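Local coordinates for protein putative alkaline phosphatase (Pseudomonas fluorescens, PDB 4F1V) that binds phosphate with high affinity in the periplasm and probably delivers it to the PstSACB ABC transporter for import, at residues A[111-121]-A[152-163]; A[138-149]-A[197-208]. All coordinates share one frame; numbering follows the deposited sequence. Where two conformers were deposited one is given.

Contact 1: residues A[111-121]-A[152-163]; sequences VQELCGVFSGR and FTRFLNAKCNAE
E163 OE2 takes two bonds from the C-terminal end of helix 111-119 and the turn after it, and the two donors come from opposite faces of the carboxylate. S119 OG donates to E163 OE2 from above the carboxylate plane at 2.8 Å. R121 NE comes in on the syn side, 2.9 Å from E163 OE2. The neighbouring R121 NH2 reaches the syn lone pair of E163 OE1, so the guanidinium grips the carboxylate side-on through NE and NH2, nearly coplanar at 27°. The glutamate chain folds back at chi2 (-55°), which carries its carboxylate to S119 and R121. Both oxygens are engaged, and a water donates to OE1, linking it to Q112 OE1 and A162 N. A glutamine here would probably leave R121 without its countercharge and weaken the hold of S119 and R121 on the segment after helix 147-159. Q112 NE2 donates to K159 O at 3.2 Å; K159 O lies in the plane of the Q112 amide, though the bond is bent. Beside this polar cluster the disulfide C115-C160 joins the helix to the first residue past the other helix. Inward the chemistry turns apolar: L114 CD2 lies 3.7 Å from F155 CE2. F152 sends its edge into the face of F118 in a T-shaped pair, F152 CZ standing 3.7 Å from F118 CD1. V111 CG1 packs on K159 CB at the more open margin. The two helix segments cross at -114°, their axes 10.5 Å apart; F155 meets Y283 edge-to-face, while helix 147-159 runs back toward the phosphate site.

Contact 2: residues A[138-149]-A[197-208]; sequences VVVYRSESSGTT and ALAAGDGRITYM. With PI (hydrogenphosphate ion), chain B.
R142 and the start of helix 147-159 hold the phosphate, and Y207 braces both from the other segment. R142 NH2 donates to phosphate O2 at 2.8 Å, and NH1 reaches O3. S146 OG and T148 OG1 each donate to that same O3 at 2.7 Å, joined by T148 N, so four donors converge on one oxygen; G147 N binds O1. E144 grips the arginine side-on from behind, OE1 on NE and OE2 on NH2, which fixes the rotation of the guanidinium and probably tempers its charge. S146 is the N-cap, its OG also accepting from T149 N. Across the contact, Y207 OH accepts from R142 N along a nearly straight bond (172°) and shares a hydrogen bond with T149 OG1 at 2.7 Å. With CG lodged between its own backbone N and carbonyl carbon (chi1 57°), the ring extends its hydroxyl to both, while T148 CG2 lies at the ring edge, 3.8 Å from Y207 CD1. T206 OG1 donates to V140 O at 2.7 Å from above the carbonyl plane. Farther back the strands pair in parallel: I205 N bonds to V138 O, and V140 N to I205 O at 2.9 Å. V138 and R204 run alongside on one face of the sheet, V139 and I205 meet on the other, and V140 CG1 packs against A197 CB. Strand 138-142 leading through a phosphate-binding turn into a helix N-terminus, beside the parallel strand 204-205, fits the PstS-type phosphate-binding venus flytrap; in this protein T9, L10 and S33 also bond to the ion.

Overall arrangement
The two contacts share helix 147-159 and lie about 15 Å apart between centres, with their segments alternating along the chain. Contact 2 is buried and reaches the ligand, its polar groups spent on a bound anion and on parallel strand pairing. Contact 1 is only partly buried: a salt bridge lies toward its outer side, a buried disulfide joins the two segments, and aromatic and aliphatic packing fills the interior. They meet where that interior faces the sheet, F152 CD2 lying 3.4 Å from Y207 CG and F118 CE2 3.8 Å from V139 CG1. The same helix thus presents its N-terminus to phosphate in contact 2 and its C-terminal part to helix 111-119 in contact 1.

Contact 1: residues A[111-121]-A[152-163]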
loop_
_atom_site.group_PDB
_atom_site.type_symbol
_atom_site.label_atom_id
_atom_site.label_comp_id
_atom_site.label_asym_id
_atom_site.label_seq_id
_atom_site.Cartn_x
_atom_site.Cartn_y
_atom_site.Cartn_z
ATOM N N VAL A 111 -10.521 2.463 -18.659
ATOM C CA VAL A 111 -9.134 2.757 -18.288
ATOM C C VAL A 111 -8.639 4.017 -18.953
ATOM O O VAL A 111 -7.979 4.875 -18.323
ATOM C CB VAL A 111 -8.247 1.528 -18.553
ATOM C CG1 VAL A 111 -6.765 1.880 -18.423
ATOM C CG2 VAL A 111 -8.632 0.399 -17.604
ATOM N N GLN A 112 -8.987 4.221 -20.231
ATOM C CA GLN A 112 -8.547 5.439 -20.887
ATOM C C GLN A 112 -9.172 6.689 -20.314
ATOM O O GLN A 112 -8.537 7.737 -20.225
ATOM C CB GLN A 112 -8.719 5.325 -22.404
ATOM C CG GLN A 112 -7.766 4.347 -23.046
ATOM C CD GLN A 112 -6.331 4.604 -22.689
ATOM O OE1 GLN A 112 -5.828 5.716 -22.906
ATOM N NE2 GLN A 112 -5.649 3.651 -22.080
ATOM N N GLU A 113 -10.464 6.596 -19.865
ATOM C CA GLU A 113 -11.045 7.746 -19.197
ATOM C C GLU A 113 -10.325 8.032 -17.857
ATOM O O GLU A 113 -10.116 9.188 -17.501
ATOM C CB GLU A 113 -12.543 7.532 -18.901
ATOM C CG GLU A 113 -13.414 7.715 -20.164
ATOM C CD GLU A 113 -14.868 7.245 -19.967
ATOM O OE1 GLU A 113 -15.721 7.662 -20.793
ATOM O OE2 GLU A 113 -15.109 6.436 -19.028
ATOM N N LEU A 114 -10.012 7.015 -17.072
ATOM C CA LEU A 114 -9.253 7.185 -15.848
ATOM C C LEU A 114 -7.932 7.933 -16.146
ATOM O O LEU A 114 -7.578 8.904 -15.472
ATOM C CB LEU A 114 -8.982 5.820 -15.218
ATOM C CG LEU A 114 -8.122 5.848 -13.930
ATOM C CD1 LEU A 114 -8.926 6.151 -12.705
ATOM C CD2 LEU A 114 -7.412 4.505 -13.742
ATOM N N CYS A 115 -7.218 7.437 -17.148
ATOM C CA CYS A 115 -5.977 8.108 -17.573
ATOM C C CYS A 115 -6.216 9.604 -17.882
ATOM O O CYS A 115 -5.423 10.428 -17.454
ATOM C CB CYS A 115 -5.443 7.406 -18.806
ATOM S SG CYS A 115 -4.858 5.699 -18.487
ATOM N N GLY A 116 -7.266 9.870 -18.624
ATOM C CA GLY A 116 -7.568 11.253 -19.003
ATOM C C GLY A 116 -7.972 12.116 -17.855
ATOM O O GLY A 116 -7.637 13.305 -17.830
ATOM N N VAL A 117 -8.696 11.582 -16.865
ATOM C CA VAL A 117 -9.030 12.367 -15.685
ATOM C C VAL A 117 -7.758 12.747 -14.927
ATOM O O VAL A 117 -7.547 13.912 -14.520
ATOM C CB VAL A 117 -10.016 11.594 -14.792
ATOM C CG1 VAL A 117 -10.151 12.253 -13.439
ATOM C CG2 VAL A 117 -11.391 11.481 -15.484
ATOM N N PHE A 118 -6.857 11.750 -14.716
ATOM C CA PHE A 118 -5.665 12.027 -13.906
ATOM C C PHE A 118 -4.555 12.780 -14.644
ATOM O O PHE A 118 -3.660 13.273 -13.972
ATOM C CB PHE A 118 -5.228 10.762 -13.143
ATOM C CG PHE A 118 -6.170 10.472 -11.998
ATOM C CD1 PHE A 118 -7.312 9.693 -12.163
ATOM C CD2 PHE A 118 -5.967 11.105 -10.766
ATOM C CE1 PHE A 118 -8.243 9.502 -11.132
ATOM C CE2 PHE A 118 -6.881 10.881 -9.715
ATOM C CZ PHE A 118 -8.006 10.081 -9.884
ATOM N N SER A 119 -4.634 12.838 -15.975
ATOM C CA SER A 119 -3.715 13.643 -16.763
ATOM C C SER A 119 -4.245 15.103 -16.962
ATOM O O SER A 119 -3.501 15.933 -17.456
ATOM C CB SER A 119 -3.446 13.064 -18.124
ATOM O OG SER A 119 -4.582 13.263 -18.940
ATOM N N GLY A 120 -5.518 15.305 -16.700
ATOM C CA GLY A 120 -6.209 16.583 -16.963
ATOM C C GLY A 120 -6.806 16.669 -18.381
ATOM O O GLY A 120 -7.494 17.684 -18.637
ATOM N N ARG A 121 -6.633 15.685 -19.234
ATOM C CA ARG A 121 -7.244 15.696 -20.569
ATOM C C ARG A 121 -8.769 15.743 -20.511
ATOM O O ARG A 121 -9.407 16.414 -21.314
ATOM C CB ARG A 121 -6.757 14.464 -21.336
ATOM C CG ARG A 121 -7.443 14.214 -22.684
ATOM C CD ARG A 121 -6.795 13.095 -23.437
ATOM N NE ARG A 121 -6.725 11.831 -22.700
ATOM C CZ ARG A 121 -7.671 10.924 -22.677
ATOM N NH1 ARG A 121 -8.872 11.122 -23.257
ATOM N NH2 ARG A 121 -7.455 9.782 -22.038
ATOM N N PHE A 152 -0.893 3.399 -7.250
ATOM C CA PHE A 152 -1.746 3.986 -8.315
ATOM C C PHE A 152 -0.930 4.371 -9.564
ATOM O O PHE A 152 -1.349 4.098 -10.681
ATOM C CB PHE A 152 -2.498 5.181 -7.730
ATOM C CG PHE A 152 -3.491 5.824 -8.694
ATOM C CD1 PHE A 152 -4.485 5.105 -9.319
ATOM C CD2 PHE A 152 -3.423 7.183 -8.938
ATOM C CE1 PHE A 152 -5.415 5.668 -10.158
ATOM C CE2 PHE A 152 -4.355 7.792 -9.789
ATOM C CZ PHE A 152 -5.337 7.066 -10.380
ATOM N N THR A 153 0.200 5.022 -9.333
ATOM C CA THR A 153 1.031 5.432 -10.472
ATOM C C THR A 153 1.679 4.252 -11.156
ATOM O O THR A 153 1.951 4.332 -12.360
ATOM C CB THR A 153 2.048 6.517 -10.098
ATOM O OG1 THR A 153 3.014 6.015 -9.132
ATOM C CG2 THR A 153 1.392 7.779 -9.629
ATOM N N ARG A 154 1.882 3.108 -10.488
ATOM C CA ARG A 154 2.266 1.886 -11.225
ATOM C C ARG A 154 1.240 1.568 -12.293
ATOM O O ARG A 154 1.572 1.160 -13.427
ATOM C CB ARG A 154 2.463 0.705 -10.264
ATOM C CG ARG A 154 3.758 0.838 -9.432
ATOM C CD ARG A 154 3.996 -0.428 -8.579
ATOM N NE ARG A 154 5.082 -0.316 -7.655
ATOM C CZ ARG A 154 6.379 -0.207 -7.969
ATOM N NH1 ARG A 154 6.774 -0.390 -9.207
ATOM N NH2 ARG A 154 7.260 -0.018 -6.968
ATOM N N PHE A 155 -0.058 1.682 -11.941
ATOM C CA PHE A 155 -1.141 1.323 -12.877
ATOM C C PHE A 155 -1.161 2.334 -14.038
ATOM O O PHE A 155 -1.210 1.980 -15.226
ATOM C CB PHE A 155 -2.483 1.272 -12.146
ATOM C CG PHE A 155 -3.607 0.870 -13.058
ATOM C CD1 PHE A 155 -3.777 -0.471 -13.376
ATOM C CD2 PHE A 155 -4.513 1.757 -13.609
ATOM C CE1 PHE A 155 -4.802 -0.908 -14.199
ATOM C CE2 PHE A 155 -5.545 1.346 -14.454
ATOM C CZ PHE A 155 -5.683 0.016 -14.737
ATOM N N LEU A 156 -1.113 3.644 -13.718
ATOM C CA LEU A 156 -1.127 4.664 -14.758
ATOM C C LEU A 156 0.095 4.503 -15.687
ATOM O O LEU A 156 -0.012 4.641 -16.914
ATOM C CB LEU A 156 -1.149 6.057 -14.141
ATOM C CG LEU A 156 -2.331 6.376 -13.222
ATOM C CD1 LEU A 156 -2.153 7.791 -12.677
ATOM C CD2 LEU A 156 -3.682 6.211 -13.916
ATOM N N ASN A 157 1.268 4.207 -15.102
ATOM C CA ASN A 157 2.480 4.021 -15.876
ATOM C C ASN A 157 2.298 2.852 -16.883
ATOM O O ASN A 157 2.781 2.910 -18.007
ATOM C CB ASN A 157 3.659 3.791 -14.920
ATOM C CG ASN A 157 4.904 3.344 -15.625
ATOM O OD1 ASN A 157 5.194 2.146 -15.709
ATOM N ND2 ASN A 157 5.690 4.297 -16.129
ATOM N N ALA A 158 1.616 1.803 -16.445
ATOM C CA ALA A 158 1.453 0.621 -17.252
ATOM C C ALA A 158 0.373 0.746 -18.350
ATOM O O ALA A 158 0.441 0.052 -19.352
ATOM C CB ALA A 158 1.098 -0.570 -16.385
ATOM N N LYS A 159 -0.617 1.663 -18.163
ATOM C CA LYS A 159 -1.816 1.678 -18.982
ATOM C C LYS A 159 -2.043 2.908 -19.800
ATOM O O LYS A 159 -2.776 2.934 -20.787
ATOM C CB LYS A 159 -3.073 1.430 -18.085
ATOM C CG LYS A 159 -3.110 0.038 -17.453
ATOM C CD LYS A 159 -3.298 -1.103 -18.418
ATOM C CE LYS A 159 -3.339 -2.421 -17.762
ATOM N NZ LYS A 159 -3.708 -3.484 -18.742
ATOM N N CYS A 160 -1.496 4.047 -19.362
ATOM C CA CYS A 160 -1.861 5.374 -19.914
ATOM C C CYS A 160 -0.867 5.757 -21.008
ATOM O O CYS A 160 0.022 6.589 -20.816
ATOM C CB CYS A 160 -1.926 6.400 -18.841
ATOM S SG CYS A 160 -3.085 6.046 -17.507
ATOM N N ASN A 161 -1.015 5.120 -22.189
ATOM C CA ASN A 161 -0.070 5.314 -23.315
ATOM C C ASN A 161 -0.473 6.360 -24.319
ATOM O O ASN A 161 0.214 6.562 -25.310
ATOM C CB ASN A 161 0.110 3.979 -24.020
ATOM C CG ASN A 161 -1.145 3.562 -24.788
ATOM O OD1 ASN A 161 -2.285 3.776 -24.362
ATOM N ND2 ASN A 161 -0.932 3.091 -25.964
ATOM N N ALA A 162 -1.607 7.027 -24.113
ATOM C CA ALA A 162 -2.220 7.837 -25.125
ATOM C C ALA A 162 -2.468 9.281 -24.603
ATOM O O ALA A 162 -3.335 9.984 -25.120
ATOM C CB ALA A 162 -3.513 7.238 -25.660
ATOM N N GLU A 163 -1.630 9.749 -23.664
ATOM C CA GLU A 163 -1.704 11.089 -23.151
ATOM C C GLU A 163 -0.637 11.955 -23.873
ATOM O O GLU A 163 0.253 11.444 -24.519
ATOM C CB GLU A 163 -1.466 11.105 -21.625
ATOM C CG GLU A 163 -2.403 10.206 -20.864
ATOM C CD GLU A 163 -3.894 10.500 -21.136
ATOM O OE1 GLU A 163 -4.672 9.506 -21.254
ATOM O OE2 GLU A 163 -4.267 11.682 -21.178
HETATM O O HOH W 1 -3.577 7.072 -22.007
#

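Contact 2: residues A[138-149]-A[197-208]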
loop_
_atom_site.group_PDB
_atom_site.type_symbol
_atom_site.label_atom_id
_atom_site.label_comp_id
_atom_site.label_asym_id
_atom_site.label_seq_id
_atom_site.Cartn_x
_atom_site.Cartn_y
_atom_site.Cartn_z
ATOM N N VAL A 138 -12.550 18.298 -10.348
ATOM C CA VAL A 138 -11.368 18.647 -9.568
ATOM C C VAL A 138 -10.707 17.344 -9.020
ATOM O O VAL A 138 -11.368 16.505 -8.371
ATOM C CB VAL A 138 -11.768 19.634 -8.497
ATOM C CG1 VAL A 138 -10.632 19.861 -7.493
ATOM C CG2 VAL A 138 -12.186 20.973 -9.176
ATOM N N VAL A 139 -9.421 17.175 -9.365
ATOM C CA VAL A 139 -8.665 16.026 -8.872
ATOM C C VAL A 139 -8.033 16.390 -7.505
ATOM O O VAL A 139 -7.390 17.412 -7.372
ATOM C CB VAL A 139 -7.564 15.691 -9.902
ATOM C CG1 VAL A 139 -6.602 14.638 -9.318
ATOM C CG2 VAL A 139 -8.228 15.179 -11.182
ATOM N N VAL A 140 -8.201 15.482 -6.546
ATOM C CA VAL A 140 -7.541 15.573 -5.241
ATOM C C VAL A 140 -6.442 14.498 -5.196
ATOM O O VAL A 140 -6.637 13.378 -5.668
ATOM C CB VAL A 140 -8.541 15.346 -4.073
ATOM C CG1 VAL A 140 -7.842 15.569 -2.729
ATOM C CG2 VAL A 140 -9.746 16.269 -4.201
ATOM N N TYR A 141 -5.266 14.836 -4.684
ATOM C CA TYR A 141 -4.112 13.947 -4.670
ATOM C C TYR A 141 -3.357 14.133 -3.352
ATOM O O TYR A 141 -3.533 15.087 -2.623
ATOM C CB TYR A 141 -3.226 14.147 -5.894
ATOM C CG TYR A 141 -2.504 15.480 -5.869
ATOM C CD1 TYR A 141 -1.213 15.582 -5.371
ATOM C CD2 TYR A 141 -3.125 16.630 -6.323
ATOM C CE1 TYR A 141 -0.531 16.771 -5.307
ATOM C CE2 TYR A 141 -2.491 17.857 -6.210
ATOM C CZ TYR A 141 -1.192 17.953 -5.723
ATOM O OH TYR A 141 -0.517 19.165 -5.641
ATOM N N ARG A 142 -2.444 13.171 -3.084
ATOM C CA ARG A 142 -1.657 13.199 -1.844
ATOM C C ARG A 142 -0.475 14.140 -1.961
ATOM O O ARG A 142 0.363 14.002 -2.868
ATOM C CB ARG A 142 -1.188 11.751 -1.490
ATOM C CG ARG A 142 -2.326 10.857 -1.038
ATOM C CD ARG A 142 -2.758 11.151 0.392
ATOM N NE ARG A 142 -1.725 10.795 1.370
ATOM C CZ ARG A 142 -1.492 9.539 1.745
ATOM N NH1 ARG A 142 -2.304 8.537 1.366
ATOM N NH2 ARG A 142 -0.443 9.288 2.535
ATOM N N SER A 143 -0.372 15.059 -1.019
ATOM C CA SER A 143 0.712 16.006 -0.980
ATOM C C SER A 143 2.089 15.436 -0.701
ATOM O O SER A 143 3.097 15.971 -1.131
ATOM C CB SER A 143 0.425 17.085 0.115
ATOM O OG SER A 143 0.486 16.526 1.421
ATOM N N GLU A 144 2.112 14.355 0.074
ATOM C CA GLU A 144 3.338 13.822 0.666
ATOM C C GLU A 144 3.709 12.493 -0.024
ATOM O O GLU A 144 3.087 12.031 -0.947
ATOM C CB GLU A 144 3.194 13.667 2.191
ATOM C CG GLU A 144 2.485 12.477 2.763
ATOM C CD GLU A 144 0.969 12.438 2.643
ATOM O OE1 GLU A 144 0.369 12.871 1.636
ATOM O OE2 GLU A 144 0.349 11.789 3.570
ATOM N N SER A 145 4.820 11.897 0.479
ATOM C CA SER A 145 5.348 10.677 -0.069
ATOM C C SER A 145 4.456 9.513 0.409
ATOM O O SER A 145 4.442 9.140 1.576
ATOM C CB SER A 145 6.768 10.493 0.419
ATOM O OG SER A 145 7.322 9.264 -0.013
ATOM N N SER A 146 3.683 8.964 -0.556
ATOM C CA SER A 146 2.605 8.055 -0.300
ATOM C C SER A 146 2.757 6.743 -1.064
ATOM O O SER A 146 3.001 6.727 -2.281
ATOM C CB SER A 146 1.290 8.739 -0.751
ATOM O OG SER A 146 0.194 7.881 -0.925
ATOM N N GLY A 147 2.547 5.656 -0.325
ATOM C CA GLY A 147 2.477 4.351 -0.952
ATOM C C GLY A 147 1.217 4.143 -1.783
ATOM O O GLY A 147 1.263 3.394 -2.791
ATOM N N THR A 148 0.098 4.736 -1.409
ATOM C CA THR A 148 -1.091 4.705 -2.250
ATOM C C THR A 148 -0.763 5.327 -3.613
ATOM O O THR A 148 -1.115 4.804 -4.694
ATOM C CB THR A 148 -2.283 5.412 -1.636
ATOM O OG1 THR A 148 -2.509 4.946 -0.286
ATOM C CG2 THR A 148 -3.557 5.121 -2.431
ATOM N N THR A 149 -0.056 6.460 -3.588
ATOM C CA THR A 149 0.406 7.070 -4.848
ATOM C C THR A 149 1.283 6.089 -5.620
ATOM O O THR A 149 1.132 5.993 -6.862
ATOM C CB THR A 149 1.187 8.373 -4.600
ATOM O OG1 THR A 149 0.273 9.304 -4.004
ATOM C CG2 THR A 149 1.764 8.940 -5.905
ATOM N N ALA A 197 -10.964 16.402 2.078
ATOM C CA ALA A 197 -10.929 17.346 0.973
ATOM C C ALA A 197 -11.909 16.941 -0.139
ATOM O O ALA A 197 -12.504 17.826 -0.787
ATOM C CB ALA A 197 -9.487 17.458 0.409
ATOM N N LEU A 198 -12.094 15.656 -0.396
ATOM C CA LEU A 198 -13.018 15.238 -1.434
ATOM C C LEU A 198 -14.408 15.882 -1.237
ATOM O O LEU A 198 -15.104 16.253 -2.174
ATOM C CB LEU A 198 -13.098 13.705 -1.433
ATOM C CG LEU A 198 -13.630 13.032 -2.678
ATOM C CD1 LEU A 198 -12.611 13.086 -3.824
ATOM C CD2 LEU A 198 -13.962 11.557 -2.364
ATOM N N ALA A 199 -14.791 16.004 0.052
ATOM C CA ALA A 199 -16.076 16.503 0.420
ATOM C C ALA A 199 -16.121 18.014 0.478
ATOM O O ALA A 199 -17.244 18.615 0.603
ATOM C CB ALA A 199 -16.456 15.912 1.790
ATOM N N ALA A 200 -15.012 18.740 0.388
ATOM C CA ALA A 200 -14.922 20.203 0.607
ATOM C C ALA A 200 -15.196 21.003 -0.642
ATOM O O ALA A 200 -15.141 22.248 -0.598
ATOM C CB ALA A 200 -13.559 20.553 1.208
ATOM N N GLY A 201 -15.501 20.327 -1.729
ATOM C CA GLY A 201 -15.990 21.012 -2.925
ATOM C C GLY A 201 -16.680 19.979 -3.816
ATOM O O GLY A 201 -16.346 18.773 -3.741
ATOM N N ASP A 202 -17.615 20.367 -4.650
ATOM C CA ASP A 202 -18.324 19.540 -5.579
ATOM C C ASP A 202 -17.446 19.059 -6.722
ATOM O O ASP A 202 -16.535 19.753 -7.181
ATOM C CB ASP A 202 -19.573 20.237 -6.121
ATOM C CG ASP A 202 -20.631 19.352 -6.716
ATOM O OD1 ASP A 202 -21.511 19.893 -7.441
ATOM O OD2 ASP A 202 -20.662 18.110 -6.496
ATOM N N GLY A 203 -17.775 17.891 -7.238
ATOM C CA GLY A 203 -17.177 17.390 -8.435
ATOM C C GLY A 203 -15.734 16.861 -8.305
ATOM O O GLY A 203 -15.021 16.812 -9.310
ATOM N N ARG A 204 -15.348 16.460 -7.100
ATOM C CA ARG A 204 -13.982 16.005 -6.809
ATOM C C ARG A 204 -13.843 14.529 -6.978
ATOM O O ARG A 204 -14.800 13.756 -6.775
ATOM C CB ARG A 204 -13.561 16.495 -5.394
ATOM C CG ARG A 204 -13.398 18.000 -5.347
ATOM C CD ARG A 204 -12.960 18.508 -3.999
ATOM N NE ARG A 204 -12.808 19.979 -4.093
ATOM C CZ ARG A 204 -12.118 20.697 -3.216
ATOM N NH1 ARG A 204 -11.627 20.210 -2.113
ATOM N NH2 ARG A 204 -11.961 21.964 -3.482
ATOM N N ILE A 205 -12.640 14.074 -7.312
ATOM C CA ILE A 205 -12.340 12.659 -7.535
ATOM C C ILE A 205 -10.899 12.395 -7.036
ATOM O O ILE A 205 -10.055 13.280 -7.089
ATOM C CB ILE A 205 -12.483 12.286 -9.062
ATOM C CG1 ILE A 205 -12.401 10.776 -9.277
ATOM C CG2 ILE A 205 -11.516 13.067 -9.934
ATOM C CD1 ILE A 205 -13.024 10.388 -10.619
ATOM N N THR A 206 -10.628 11.176 -6.599
ATOM C CA THR A 206 -9.270 10.821 -6.125
ATOM C C THR A 206 -9.057 9.305 -6.273
ATOM O O THR A 206 -9.922 8.589 -6.771
ATOM C CB THR A 206 -9.072 11.307 -4.668
ATOM O OG1 THR A 206 -7.685 11.266 -4.323
ATOM C CG2 THR A 206 -9.829 10.483 -3.679
ATOM N N TYR A 207 -7.868 8.892 -5.798
ATOM C CA TYR A 207 -7.473 7.499 -5.671
ATOM C C TYR A 207 -7.251 7.223 -4.186
ATOM O O TYR A 207 -6.831 8.110 -3.432
ATOM C CB TYR A 207 -6.186 7.209 -6.503
ATOM C CG TYR A 207 -5.023 8.095 -6.120
ATOM C CD1 TYR A 207 -4.091 7.684 -5.176
ATOM C CD2 TYR A 207 -4.906 9.377 -6.649
ATOM C CE1 TYR A 207 -3.045 8.518 -4.773
ATOM C CE2 TYR A 207 -3.850 10.199 -6.256
ATOM C CZ TYR A 207 -2.925 9.790 -5.339
ATOM O OH TYR A 207 -1.926 10.640 -4.928
ATOM N N MET A 208 -7.556 5.983 -3.732
ATOM C CA MET A 208 -7.704 5.814 -2.271
ATOM C C MET A 208 -7.655 4.361 -1.828
ATOM O O MET A 208 -8.168 3.446 -2.504
ATOM C CB MET A 208 -9.084 6.396 -1.871
ATOM C CG MET A 208 -9.411 6.461 -0.398
ATOM S SD MET A 208 -8.190 7.317 0.638
ATOM C CE MET A 208 -8.160 8.895 -0.170
HETATM P P PI B . 0.085 5.787 2.403
HETATM O O1 PI B . 1.607 5.771 2.259
HETATM O O2 PI B . -0.355 6.667 3.575
HETATM O O3 PI B . -0.569 6.234 1.089
HETATM O O4 PI B . -0.388 4.342 2.727
#